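Local coordinates for protein processed glycerol phosphate lipoteichoic acid synthase 2 (Bacillus subtilis, PDB 2W8D) that belongs to the sulfatase family of the alkaline phosphatase clan and binds a magnesium ion in its alpha/beta domain, at residues D73-T79 with H305-V311; R341-R347 with V385-L389. All coordinates share one frame; numbering follows the deposited sequence.

Contact 1 (D73-T79 with H305-V311); sequences DNFFHQT and HKYAGDV
With chi1 at -60° and the chain extended beyond CG, Q78 carries its amide back to V311, while D310, its CG beside the backbone N (chi1 -75°), swings its carboxylate over to Q78. Two bonds between side chain and backbone follow, one in each direction across the contact: V311 N donates to Q78 OE1 at 2.9 Å, nearly in line with the amide C=O, and Q78 N donates to D310 OD2 at 2.8 Å, from above the carboxylate plane. The other end of the Q78 amide is held by P345 O. N-terminal to these bonds the backbones run as neighbouring parallel strands, with F75 bridged to A308 and F76 to G309, and F76 N reaches A308 O at 2.9 Å. The pairing lies at one edge of the large mixed sheet of the sulfatase-type alpha/beta fold, where strand 70-76 also borders the antiparallel strand 292-296. F75 and A308 share one face of the sheet, and there the CZ corner of the F75 ring comes 3.4 Å from D310 OD1. Toward the N-terminal ends of both segments, N74 lies over a face of the Y307 ring, its CB 3.9 Å from the centroid and its amide 21° from the ring plane. That amide is fixed from both ends, ND2 giving a nearly straight bond to H305 O at 2.9 Å and OD1 accepting from R289. Last in line, H305 presents ND1 within its ring plane to the syn side of D73 OD1, 2.9 Å away, though tilted out of the carboxylate plane.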
ATOM      1  N   ASP A  73       0.985 -12.681   3.516  1.00 16.12           N
ATOM      2  CA  ASP A  73       0.329 -13.358   2.395  1.00 16.04           C
ATOM      3  C   ASP A  73      -1.225 -13.315   2.423  1.00 15.39           C
ATOM      4  O   ASP A  73      -1.909 -13.813   1.503  1.00 14.82           O
ATOM      5  CB  ASP A  73       0.856 -14.799   2.285  1.00 16.21           C
ATOM      6  CG  ASP A  73       0.502 -15.645   3.495  1.00 17.67           C
ATOM      7  OD1 ASP A  73       0.474 -15.154   4.635  1.00 21.26           O
ATOM      8  OD2 ASP A  73       0.248 -16.830   3.323  1.00 23.94           O
ATOM      9  N   ASN A  74      -1.770 -12.731   3.480  1.00 14.64           N
ATOM     10  CA  ASN A  74      -3.189 -12.440   3.548  1.00 13.91           C
ATOM     11  C   ASN A  74      -3.467 -10.934   3.757  1.00 13.69           C
ATOM     12  O   ASN A  74      -4.235 -10.531   4.619  1.00 13.12           O
ATOM     13  CB  ASN A  74      -3.830 -13.280   4.630  1.00 13.97           C
ATOM     14  CG  ASN A  74      -3.804 -14.737   4.314  1.00 14.61           C
ATOM     15  OD1 ASN A  74      -4.120 -15.156   3.195  1.00 17.74           O
ATOM     16  ND2 ASN A  74      -3.456 -15.533   5.299  1.00 12.93           N
ATOM     17  N   PHE A  75      -2.826 -10.117   2.936  1.00 13.51           N
ATOM     18  CA  PHE A  75      -2.940  -8.676   3.016  1.00 13.84           C
ATOM     19  C   PHE A  75      -3.706  -8.205   1.774  1.00 13.73           C
ATOM     20  O   PHE A  75      -3.419  -8.634   0.680  1.00 15.22           O
ATOM     21  CB  PHE A  75      -1.536  -8.055   3.107  1.00 13.36           C
ATOM     22  CG  PHE A  75      -1.523  -6.570   2.994  1.00 12.54           C
ATOM     23  CD1 PHE A  75      -1.777  -5.767   4.103  1.00 12.01           C
ATOM     24  CD2 PHE A  75      -1.252  -5.967   1.785  1.00 11.73           C
ATOM     25  CE1 PHE A  75      -1.768  -4.382   4.002  1.00 11.88           C
ATOM     26  CE2 PHE A  75      -1.246  -4.573   1.659  1.00  9.20           C
ATOM     27  CZ  PHE A  75      -1.502  -3.788   2.750  1.00 12.75           C
ATOM     28  N   PHE A  76      -4.702  -7.362   1.962  1.00 13.66           N
ATOM     29  CA  PHE A  76      -5.619  -7.001   0.915  1.00 13.75           C
ATOM     30  C   PHE A  76      -5.565  -5.501   0.599  1.00 13.76           C
ATOM     31  O   PHE A  76      -5.537  -4.663   1.511  1.00 13.34           O
ATOM     32  CB  PHE A  76      -7.055  -7.409   1.332  1.00 13.59           C
ATOM     33  CG  PHE A  76      -7.243  -8.910   1.466  1.00 14.88           C
ATOM     34  CD1 PHE A  76      -7.854  -9.647   0.441  1.00 13.94           C
ATOM     35  CD2 PHE A  76      -6.806  -9.590   2.615  1.00 12.30           C
ATOM     36  CE1 PHE A  76      -8.011 -11.047   0.548  1.00 13.25           C
ATOM     37  CE2 PHE A  76      -6.965 -10.983   2.731  1.00 12.50           C
ATOM     38  CZ  PHE A  76      -7.566 -11.705   1.695  1.00 14.89           C
ATOM     39  N   HIS A  77      -5.629  -5.147  -0.684  1.00 14.07           N
ATOM     40  CA  HIS A  77      -5.854  -3.724  -1.017  1.00 15.31           C
ATOM     41  C   HIS A  77      -7.301  -3.318  -0.645  1.00 16.09           C
ATOM     42  O   HIS A  77      -8.211  -4.131  -0.684  1.00 15.64           O
ATOM     43  CB  HIS A  77      -5.549  -3.428  -2.487  1.00 14.61           C
ATOM     44  CG  HIS A  77      -6.643  -3.842  -3.418  1.00 16.69           C
ATOM     45  ND1 HIS A  77      -7.685  -2.998  -3.760  1.00 15.99           N
ATOM     46  CD2 HIS A  77      -6.870  -5.011  -4.068  1.00 13.56           C
ATOM     47  CE1 HIS A  77      -8.505  -3.630  -4.581  1.00 16.24           C
ATOM     48  NE2 HIS A  77      -8.042  -4.858  -4.771  1.00 17.02           N
ATOM     49  N   GLN A  78      -7.506  -2.062  -0.276  1.00 16.94           N
ATOM     50  CA  GLN A  78      -8.843  -1.616   0.097  1.00 17.46           C
ATOM     51  C   GLN A  78      -9.274  -0.422  -0.743  1.00 18.01           C
ATOM     52  O   GLN A  78     -10.116   0.366  -0.304  1.00 19.12           O
ATOM     53  CB  GLN A  78      -8.890  -1.288   1.600  1.00 17.23           C
ATOM     54  CG  GLN A  78      -8.534  -2.493   2.510  1.00 16.70           C
ATOM     55  CD  GLN A  78      -8.406  -2.097   3.948  1.00 17.91           C
ATOM     56  OE1 GLN A  78      -7.499  -1.331   4.311  1.00 19.22           O
ATOM     57  NE2 GLN A  78      -9.326  -2.580   4.787  1.00 16.39           N
ATOM     58  N   THR A  79      -8.715  -0.310  -1.946  1.00 17.34           N
ATOM     59  CA  THR A  79      -8.920   0.823  -2.819  1.00 18.18           C
ATOM     60  C   THR A  79     -10.260   0.814  -3.523  1.00 19.65           C
ATOM     61  O   THR A  79     -10.925  -0.240  -3.640  1.00 19.36           O
ATOM     62  CB  THR A  79      -7.801   0.944  -3.915  1.00 18.47           C
ATOM     63  OG1 THR A  79      -7.876  -0.168  -4.801  1.00 19.49           O
ATOM     64  CG2 THR A  79      -6.374   1.035  -3.294  1.00 16.22           C
ATOM     65  N   HIS A 305       0.696 -14.559   8.800  1.00 15.85           N
ATOM     66  CA  HIS A 305      -0.516 -15.013   8.076  1.00 15.89           C
ATOM     67  C   HIS A 305      -1.805 -14.327   8.513  1.00 15.49           C
ATOM     68  O   HIS A 305      -2.896 -14.651   8.029  1.00 14.66           O
ATOM     69  CB  HIS A 305      -0.680 -16.542   8.155  1.00 15.10           C
ATOM     70  CG  HIS A 305       0.571 -17.276   7.824  1.00 18.02           C
ATOM     71  ND1 HIS A 305       1.214 -17.129   6.613  1.00 21.52           N
ATOM     72  CD2 HIS A 305       1.339 -18.112   8.561  1.00 20.02           C
ATOM     73  CE1 HIS A 305       2.322 -17.852   6.616  1.00 21.93           C
ATOM     74  NE2 HIS A 305       2.415 -18.465   7.782  1.00 22.14           N
ATOM     75  N   LYS A 306      -1.677 -13.404   9.446  1.00 15.59           N
ATOM     76  CA  LYS A 306      -2.814 -12.613   9.867  1.00 16.27           C
ATOM     77  C   LYS A 306      -3.432 -11.850   8.686  1.00 15.68           C
ATOM     78  O   LYS A 306      -2.732 -11.241   7.895  1.00 15.56           O
ATOM     79  CB  LYS A 306      -2.378 -11.609  10.929  1.00 16.45           C
ATOM     80  CG  LYS A 306      -1.961 -12.247  12.245  1.00 18.55           C
ATOM     81  CD  LYS A 306      -1.808 -11.157  13.265  1.00 21.87           C
ATOM     82  CE  LYS A 306      -1.128 -11.635  14.541  1.00 24.24           C
ATOM     83  NZ  LYS A 306      -0.794 -10.406  15.333  1.00 25.26           N
ATOM     84  N   TYR A 307      -4.752 -11.908   8.582  1.00 15.57           N
ATOM     85  CA  TYR A 307      -5.527 -11.084   7.636  1.00 15.01           C
ATOM     86  C   TYR A 307      -5.317  -9.617   7.997  1.00 14.87           C
ATOM     87  O   TYR A 307      -5.263  -9.287   9.176  1.00 14.23           O
ATOM     88  CB  TYR A 307      -6.999 -11.522   7.668  1.00 13.86           C
ATOM     89  CG  TYR A 307      -7.207 -12.794   6.876  1.00 13.92           C
ATOM     90  CD1 TYR A 307      -6.566 -13.986   7.220  1.00 15.45           C
ATOM     91  CD2 TYR A 307      -7.997 -12.785   5.741  1.00 14.82           C
ATOM     92  CE1 TYR A 307      -6.738 -15.166   6.437  1.00 15.43           C
ATOM     93  CE2 TYR A 307      -8.187 -13.926   4.969  1.00 15.18           C
ATOM     94  CZ  TYR A 307      -7.563 -15.090   5.305  1.00 17.18           C
ATOM     95  OH  TYR A 307      -7.801 -16.145   4.485  1.00 18.45           O
ATOM     96  N   ALA A 308      -5.138  -8.768   6.979  1.00 14.99           N
ATOM     97  CA  ALA A 308      -4.829  -7.354   7.151  1.00 15.97           C
ATOM     98  C   ALA A 308      -5.157  -6.581   5.885  1.00 16.25           C
ATOM     99  O   ALA A 308      -5.142  -7.151   4.817  1.00 17.02           O
ATOM    100  CB  ALA A 308      -3.323  -7.172   7.501  1.00 16.44           C
ATOM    101  N   GLY A 309      -5.396  -5.275   5.989  1.00 16.73           N
ATOM    102  CA  GLY A 309      -5.618  -4.431   4.807  1.00 16.77           C
ATOM    103  C   GLY A 309      -4.728  -3.194   4.769  1.00 17.10           C
ATOM    104  O   GLY A 309      -3.991  -2.937   5.710  1.00 18.02           O
ATOM    105  N   ASP A 310      -4.773  -2.444   3.672  1.00 16.93           N
ATOM    106  CA  ASP A 310      -4.013  -1.202   3.526  1.00 17.44           C
ATOM    107  C   ASP A 310      -3.973  -0.290   4.754  1.00 17.57           C
ATOM    108  O   ASP A 310      -2.921   0.263   5.012  1.00 17.65           O
ATOM    109  CB  ASP A 310      -4.579  -0.349   2.382  1.00 17.32           C
ATOM    110  CG  ASP A 310      -4.225  -0.877   1.042  1.00 18.72           C
ATOM    111  OD1 ASP A 310      -3.127  -1.506   0.895  1.00 15.50           O
ATOM    112  OD2 ASP A 310      -5.072  -0.688   0.138  1.00 18.15           O
ATOM    113  N   VAL A 311      -5.104  -0.096   5.468  1.00 17.36           N
ATOM    114  CA  VAL A 311      -5.188   0.882   6.576  1.00 16.74           C
ATOM    115  C   VAL A 311      -4.367   0.425   7.801  1.00 17.31           C
ATOM    116  O   VAL A 311      -4.099   1.212   8.729  1.00 16.18           O
ATOM    117  CB  VAL A 311      -6.662   1.200   7.004  1.00 17.83           C
ATOM    118  CG1 VAL A 311      -7.445   1.987   5.894  1.00 16.91           C
ATOM    119  CG2 VAL A 311      -7.394  -0.052   7.410  1.00 16.47           C
TER
HETATM  120  O   HOH W   1      -0.879 -11.681   6.134  1.00 21.14           O

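Contact 2 (R341-R347 with V385-L389); sequences REVIPFR and VKKEL
E388 OE2 is gripped by two groups, NH2 of R341 at 2.8 Å and the hydroxyl of Y96; the other oxygen, E388 OE1, accepts from R341 NE at 2.9 Å. The result is a side-on, two-nitrogen salt bridge in which guanidinium and carboxylate are nearly coplanar (11°), each oxygen using its syn lone pair and both N-H bonds being almost straight. R341 reaches this position through a bend at chi2 (88°), whereas E388 comes from the opposite direction on an extended chain. D312 forms a second salt bridge with R341 NH2, so the arginine lies between two acids, an arrangement that would be expected to stabilise its positive charge. A water adds a backbone link, donating to V343 O and, at 3.1 Å, to E388 OE1. Here helix 380-397 packs against strand 344-345, an outermost strand of a small five-stranded antiparallel sheet, turning E388 and L389 toward it, with V385 alongside. P345 is the apolar centre of that packing: its CB lies 3.9 Å from V385 CG1 and 4.1 Å from L389 CD2, while its CG rests near the E388 carboxylate. On one flank V343 CG1 meets V385 CG2 at 3.6 Å. On the other, L389 CD2 sits over one face of the R347 guanidinium, offset toward its rim, and that arginine is held by a salt bridge to D393.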
ATOM      1  N   ARG A 341      -7.165  -6.899  14.759  1.00 19.87           N
ATOM      2  CA  ARG A 341      -8.429  -7.399  14.167  1.00 20.27           C
ATOM      3  C   ARG A 341      -8.216  -7.956  12.765  1.00 20.63           C
ATOM      4  O   ARG A 341      -7.414  -7.430  12.020  1.00 21.61           O
ATOM      5  CB  ARG A 341      -9.563  -6.355  14.214  1.00 19.90           C
ATOM      6  CG  ARG A 341      -9.392  -5.109  13.308  1.00 20.67           C
ATOM      7  CD  ARG A 341      -9.946  -5.324  11.885  1.00 19.64           C
ATOM      8  NE  ARG A 341      -9.691  -4.160  11.034  1.00 18.82           N
ATOM      9  CZ  ARG A 341      -8.551  -3.916  10.387  1.00 18.10           C
ATOM     10  NH1 ARG A 341      -7.523  -4.757  10.478  1.00 20.98           N
ATOM     11  NH2 ARG A 341      -8.428  -2.810   9.664  1.00 15.76           N
ATOM     12  N   GLU A 342      -8.921  -9.026  12.405  1.00 20.92           N
ATOM     13  CA  GLU A 342      -8.680  -9.686  11.127  1.00 20.08           C
ATOM     14  C   GLU A 342      -9.878  -9.706  10.199  1.00 20.30           C
ATOM     15  O   GLU A 342      -9.863 -10.396   9.193  1.00 21.31           O
ATOM     16  CB  GLU A 342      -8.187 -11.099  11.365  1.00 20.18           C
ATOM     17  CG  GLU A 342      -6.774 -11.115  11.927  1.00 21.99           C
ATOM     18  CD  GLU A 342      -6.170 -12.501  11.985  1.00 22.31           C
ATOM     19  OE1 GLU A 342      -6.109 -13.071  13.096  1.00 23.67           O
ATOM     20  OE2 GLU A 342      -5.765 -13.018  10.927  1.00 22.54           O
ATOM     21  N   VAL A 343     -10.905  -8.935  10.520  1.00 19.53           N
ATOM     22  CA  VAL A 343     -12.062  -8.806   9.675  1.00 18.96           C
ATOM     23  C   VAL A 343     -11.767  -7.578   8.786  1.00 20.22           C
ATOM     24  O   VAL A 343     -11.776  -6.453   9.271  1.00 20.33           O
ATOM     25  CB  VAL A 343     -13.346  -8.592  10.525  1.00 18.21           C
ATOM     26  CG1 VAL A 343     -14.557  -8.562   9.650  1.00 17.23           C
ATOM     27  CG2 VAL A 343     -13.517  -9.719  11.602  1.00 17.38           C
ATOM     28  N   ILE A 344     -11.499  -7.804   7.495  1.00 20.06           N
ATOM     29  CA  ILE A 344     -10.899  -6.776   6.647  1.00 18.92           C
ATOM     30  C   ILE A 344     -11.945  -6.164   5.740  1.00 19.42           C
ATOM     31  O   ILE A 344     -12.437  -6.822   4.838  1.00 19.91           O
ATOM     32  CB  ILE A 344      -9.704  -7.306   5.801  1.00 19.12           C
ATOM     33  CG1 ILE A 344      -8.729  -8.183   6.628  1.00 17.95           C
ATOM     34  CG2 ILE A 344      -8.929  -6.165   5.177  1.00 17.02           C
ATOM     35  CD1 ILE A 344      -8.213  -7.531   7.875  1.00 17.36           C
ATOM     36  N   PRO A 345     -12.306  -4.895   5.979  1.00 19.63           N
ATOM     37  CA  PRO A 345     -13.268  -4.287   5.040  1.00 19.91           C
ATOM     38  C   PRO A 345     -12.668  -4.067   3.669  1.00 19.82           C
ATOM     39  O   PRO A 345     -11.453  -3.805   3.545  1.00 20.37           O
ATOM     40  CB  PRO A 345     -13.567  -2.911   5.651  1.00 18.98           C
ATOM     41  CG  PRO A 345     -13.099  -2.974   7.045  1.00 19.61           C
ATOM     42  CD  PRO A 345     -12.003  -4.016   7.126  1.00 19.29           C
ATOM     43  N   PHE A 346     -13.539  -4.169   2.669  1.00 19.63           N
ATOM     44  CA  PHE A 346     -13.332  -3.642   1.320  1.00 19.18           C
ATOM     45  C   PHE A 346     -14.084  -2.322   1.200  1.00 18.72           C
ATOM     46  O   PHE A 346     -15.086  -2.098   1.900  1.00 18.50           O
ATOM     47  CB  PHE A 346     -13.910  -4.614   0.294  1.00 19.39           C
ATOM     48  CG  PHE A 346     -13.084  -5.832   0.079  1.00 21.30           C
ATOM     49  CD1 PHE A 346     -11.996  -6.118   0.903  1.00 24.90           C
ATOM     50  CD2 PHE A 346     -13.395  -6.718  -0.961  1.00 23.36           C
ATOM     51  CE1 PHE A 346     -11.213  -7.293   0.711  1.00 24.95           C
ATOM     52  CE2 PHE A 346     -12.631  -7.876  -1.169  1.00 24.62           C
ATOM     53  CZ  PHE A 346     -11.524  -8.156  -0.332  1.00 24.90           C
ATOM     54  N   ARG A 347     -13.629  -1.434   0.323  1.00 18.58           N
ATOM     55  CA  ARG A 347     -14.299  -0.134   0.190  1.00 18.59           C
ATOM     56  C   ARG A 347     -15.834  -0.244  -0.112  1.00 19.15           C
ATOM     57  O   ARG A 347     -16.627   0.571   0.351  1.00 18.66           O
ATOM     58  CB  ARG A 347     -13.583   0.775  -0.849  1.00 18.17           C
ATOM     59  CG  ARG A 347     -14.039   2.244  -0.806  1.00 16.17           C
ATOM     60  CD  ARG A 347     -15.003   2.376   0.379  1.00 19.88           C
ATOM     61  NE  ARG A 347     -14.774   3.564   1.123  1.00 20.74           N
ATOM     62  CZ  ARG A 347     -15.581   4.067   2.031  1.00 19.43           C
ATOM     63  NH1 ARG A 347     -16.720   3.472   2.353  1.00 19.25           N
ATOM     64  NH2 ARG A 347     -15.225   5.207   2.594  1.00 18.64           N
ATOM     65  N   VAL A 385     -17.490  -4.306  10.373  1.00 12.48           N
ATOM     66  CA  VAL A 385     -17.111  -3.708   9.083  1.00 12.93           C
ATOM     67  C   VAL A 385     -17.832  -2.373   8.835  1.00 13.93           C
ATOM     68  O   VAL A 385     -17.177  -1.366   8.570  1.00 13.47           O
ATOM     69  CB  VAL A 385     -17.326  -4.689   7.886  1.00 13.55           C
ATOM     70  CG1 VAL A 385     -17.184  -3.970   6.487  1.00 12.51           C
ATOM     71  CG2 VAL A 385     -16.372  -5.890   7.989  1.00 12.17           C
ATOM     72  N   LYS A 386     -19.166  -2.371   8.967  1.00 14.46           N
ATOM     73  CA  LYS A 386     -19.979  -1.185   8.737  1.00 14.99           C
ATOM     74  C   LYS A 386     -19.485  -0.040   9.594  1.00 14.73           C
ATOM     75  O   LYS A 386     -19.221   1.040   9.060  1.00 14.98           O
ATOM     76  CB  LYS A 386     -21.479  -1.463   8.973  1.00 15.57           C
ATOM     77  CG  LYS A 386     -22.104  -2.313   7.837  1.00 18.36           C
ATOM     78  CD  LYS A 386     -23.607  -2.592   8.021  1.00 23.99           C
ATOM     79  CE  LYS A 386     -23.918  -3.280   9.382  1.00 24.50           C
ATOM     80  NZ  LYS A 386     -25.235  -3.986   9.463  1.00 25.21           N
ATOM     81  N   LYS A 387     -19.353  -0.298  10.900  1.00 14.26           N
ATOM     82  CA  LYS A 387     -18.831   0.649  11.871  1.00 14.64           C
ATOM     83  C   LYS A 387     -17.408   1.142  11.534  1.00 15.15           C
ATOM     84  O   LYS A 387     -17.144   2.349  11.598  1.00 15.35           O
ATOM     85  CB  LYS A 387     -18.858   0.056  13.279  1.00 14.72           C
ATOM     86  CG  LYS A 387     -20.046   0.482  14.108  1.00 16.98           C
ATOM     87  CD  LYS A 387     -20.336  -0.555  15.167  1.00 20.96           C
ATOM     88  CE  LYS A 387     -21.694  -0.320  15.820  1.00 22.15           C
ATOM     89  NZ  LYS A 387     -22.408  -1.615  15.939  1.00 22.57           N
ATOM     90  N   GLU A 388     -16.504   0.231  11.158  1.00 15.13           N
ATOM     91  CA  GLU A 388     -15.143   0.630  10.803  1.00 15.03           C
ATOM     92  C   GLU A 388     -15.189   1.628   9.649  1.00 15.28           C
ATOM     93  O   GLU A 388     -14.574   2.681   9.716  1.00 16.51           O
ATOM     94  CB  GLU A 388     -14.229  -0.588  10.496  1.00 15.21           C
ATOM     95  CG  GLU A 388     -12.773  -0.201  10.120  1.00 15.24           C
ATOM     96  CD  GLU A 388     -11.729  -1.338  10.194  1.00 16.48           C
ATOM     97  OE1 GLU A 388     -11.876  -2.269  11.031  1.00 14.80           O
ATOM     98  OE2 GLU A 388     -10.722  -1.258   9.429  1.00 16.64           O
ATOM     99  N   LEU A 389     -15.940   1.312   8.604  1.00 15.52           N
ATOM    100  CA  LEU A 389     -16.102   2.206   7.455  1.00 15.62           C
ATOM    101  C   LEU A 389     -16.817   3.515   7.830  1.00 15.67           C
ATOM    102  O   LEU A 389     -16.396   4.594   7.417  1.00 15.15           O
ATOM    103  CB  LEU A 389     -16.842   1.492   6.326  1.00 15.50           C
ATOM    104  CG  LEU A 389     -16.042   0.414   5.571  1.00 17.45           C
ATOM    105  CD1 LEU A 389     -16.942  -0.216   4.485  1.00 17.19           C
ATOM    106  CD2 LEU A 389     -14.721   0.985   4.968  1.00 14.01           C
TER
HETATM  107  O   HOH W   2     -13.613  -4.802  10.676  1.00 19.84           O

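Followed from the N terminus, the chain enters contact 1 on strand 70-76 and returns to it only after 225 intervening residues, which include most of the central strands of the large sheet. Contact 1 closes before contact 2 opens, so the two loops stand in series, neither nested nor crossed. Contact 2 spans a much shorter excursion, 37 residues holding the rest of the small antiparallel sheet, and ends on helix 380-397. Their centres are about 11 Å apart and they touch directly: Y307 N probably bonds E342 OE2, and A308 N packs against I344 CD1. Together they join the large sheet, through strand 344-345, to helix 380-397, the last helix of the chain.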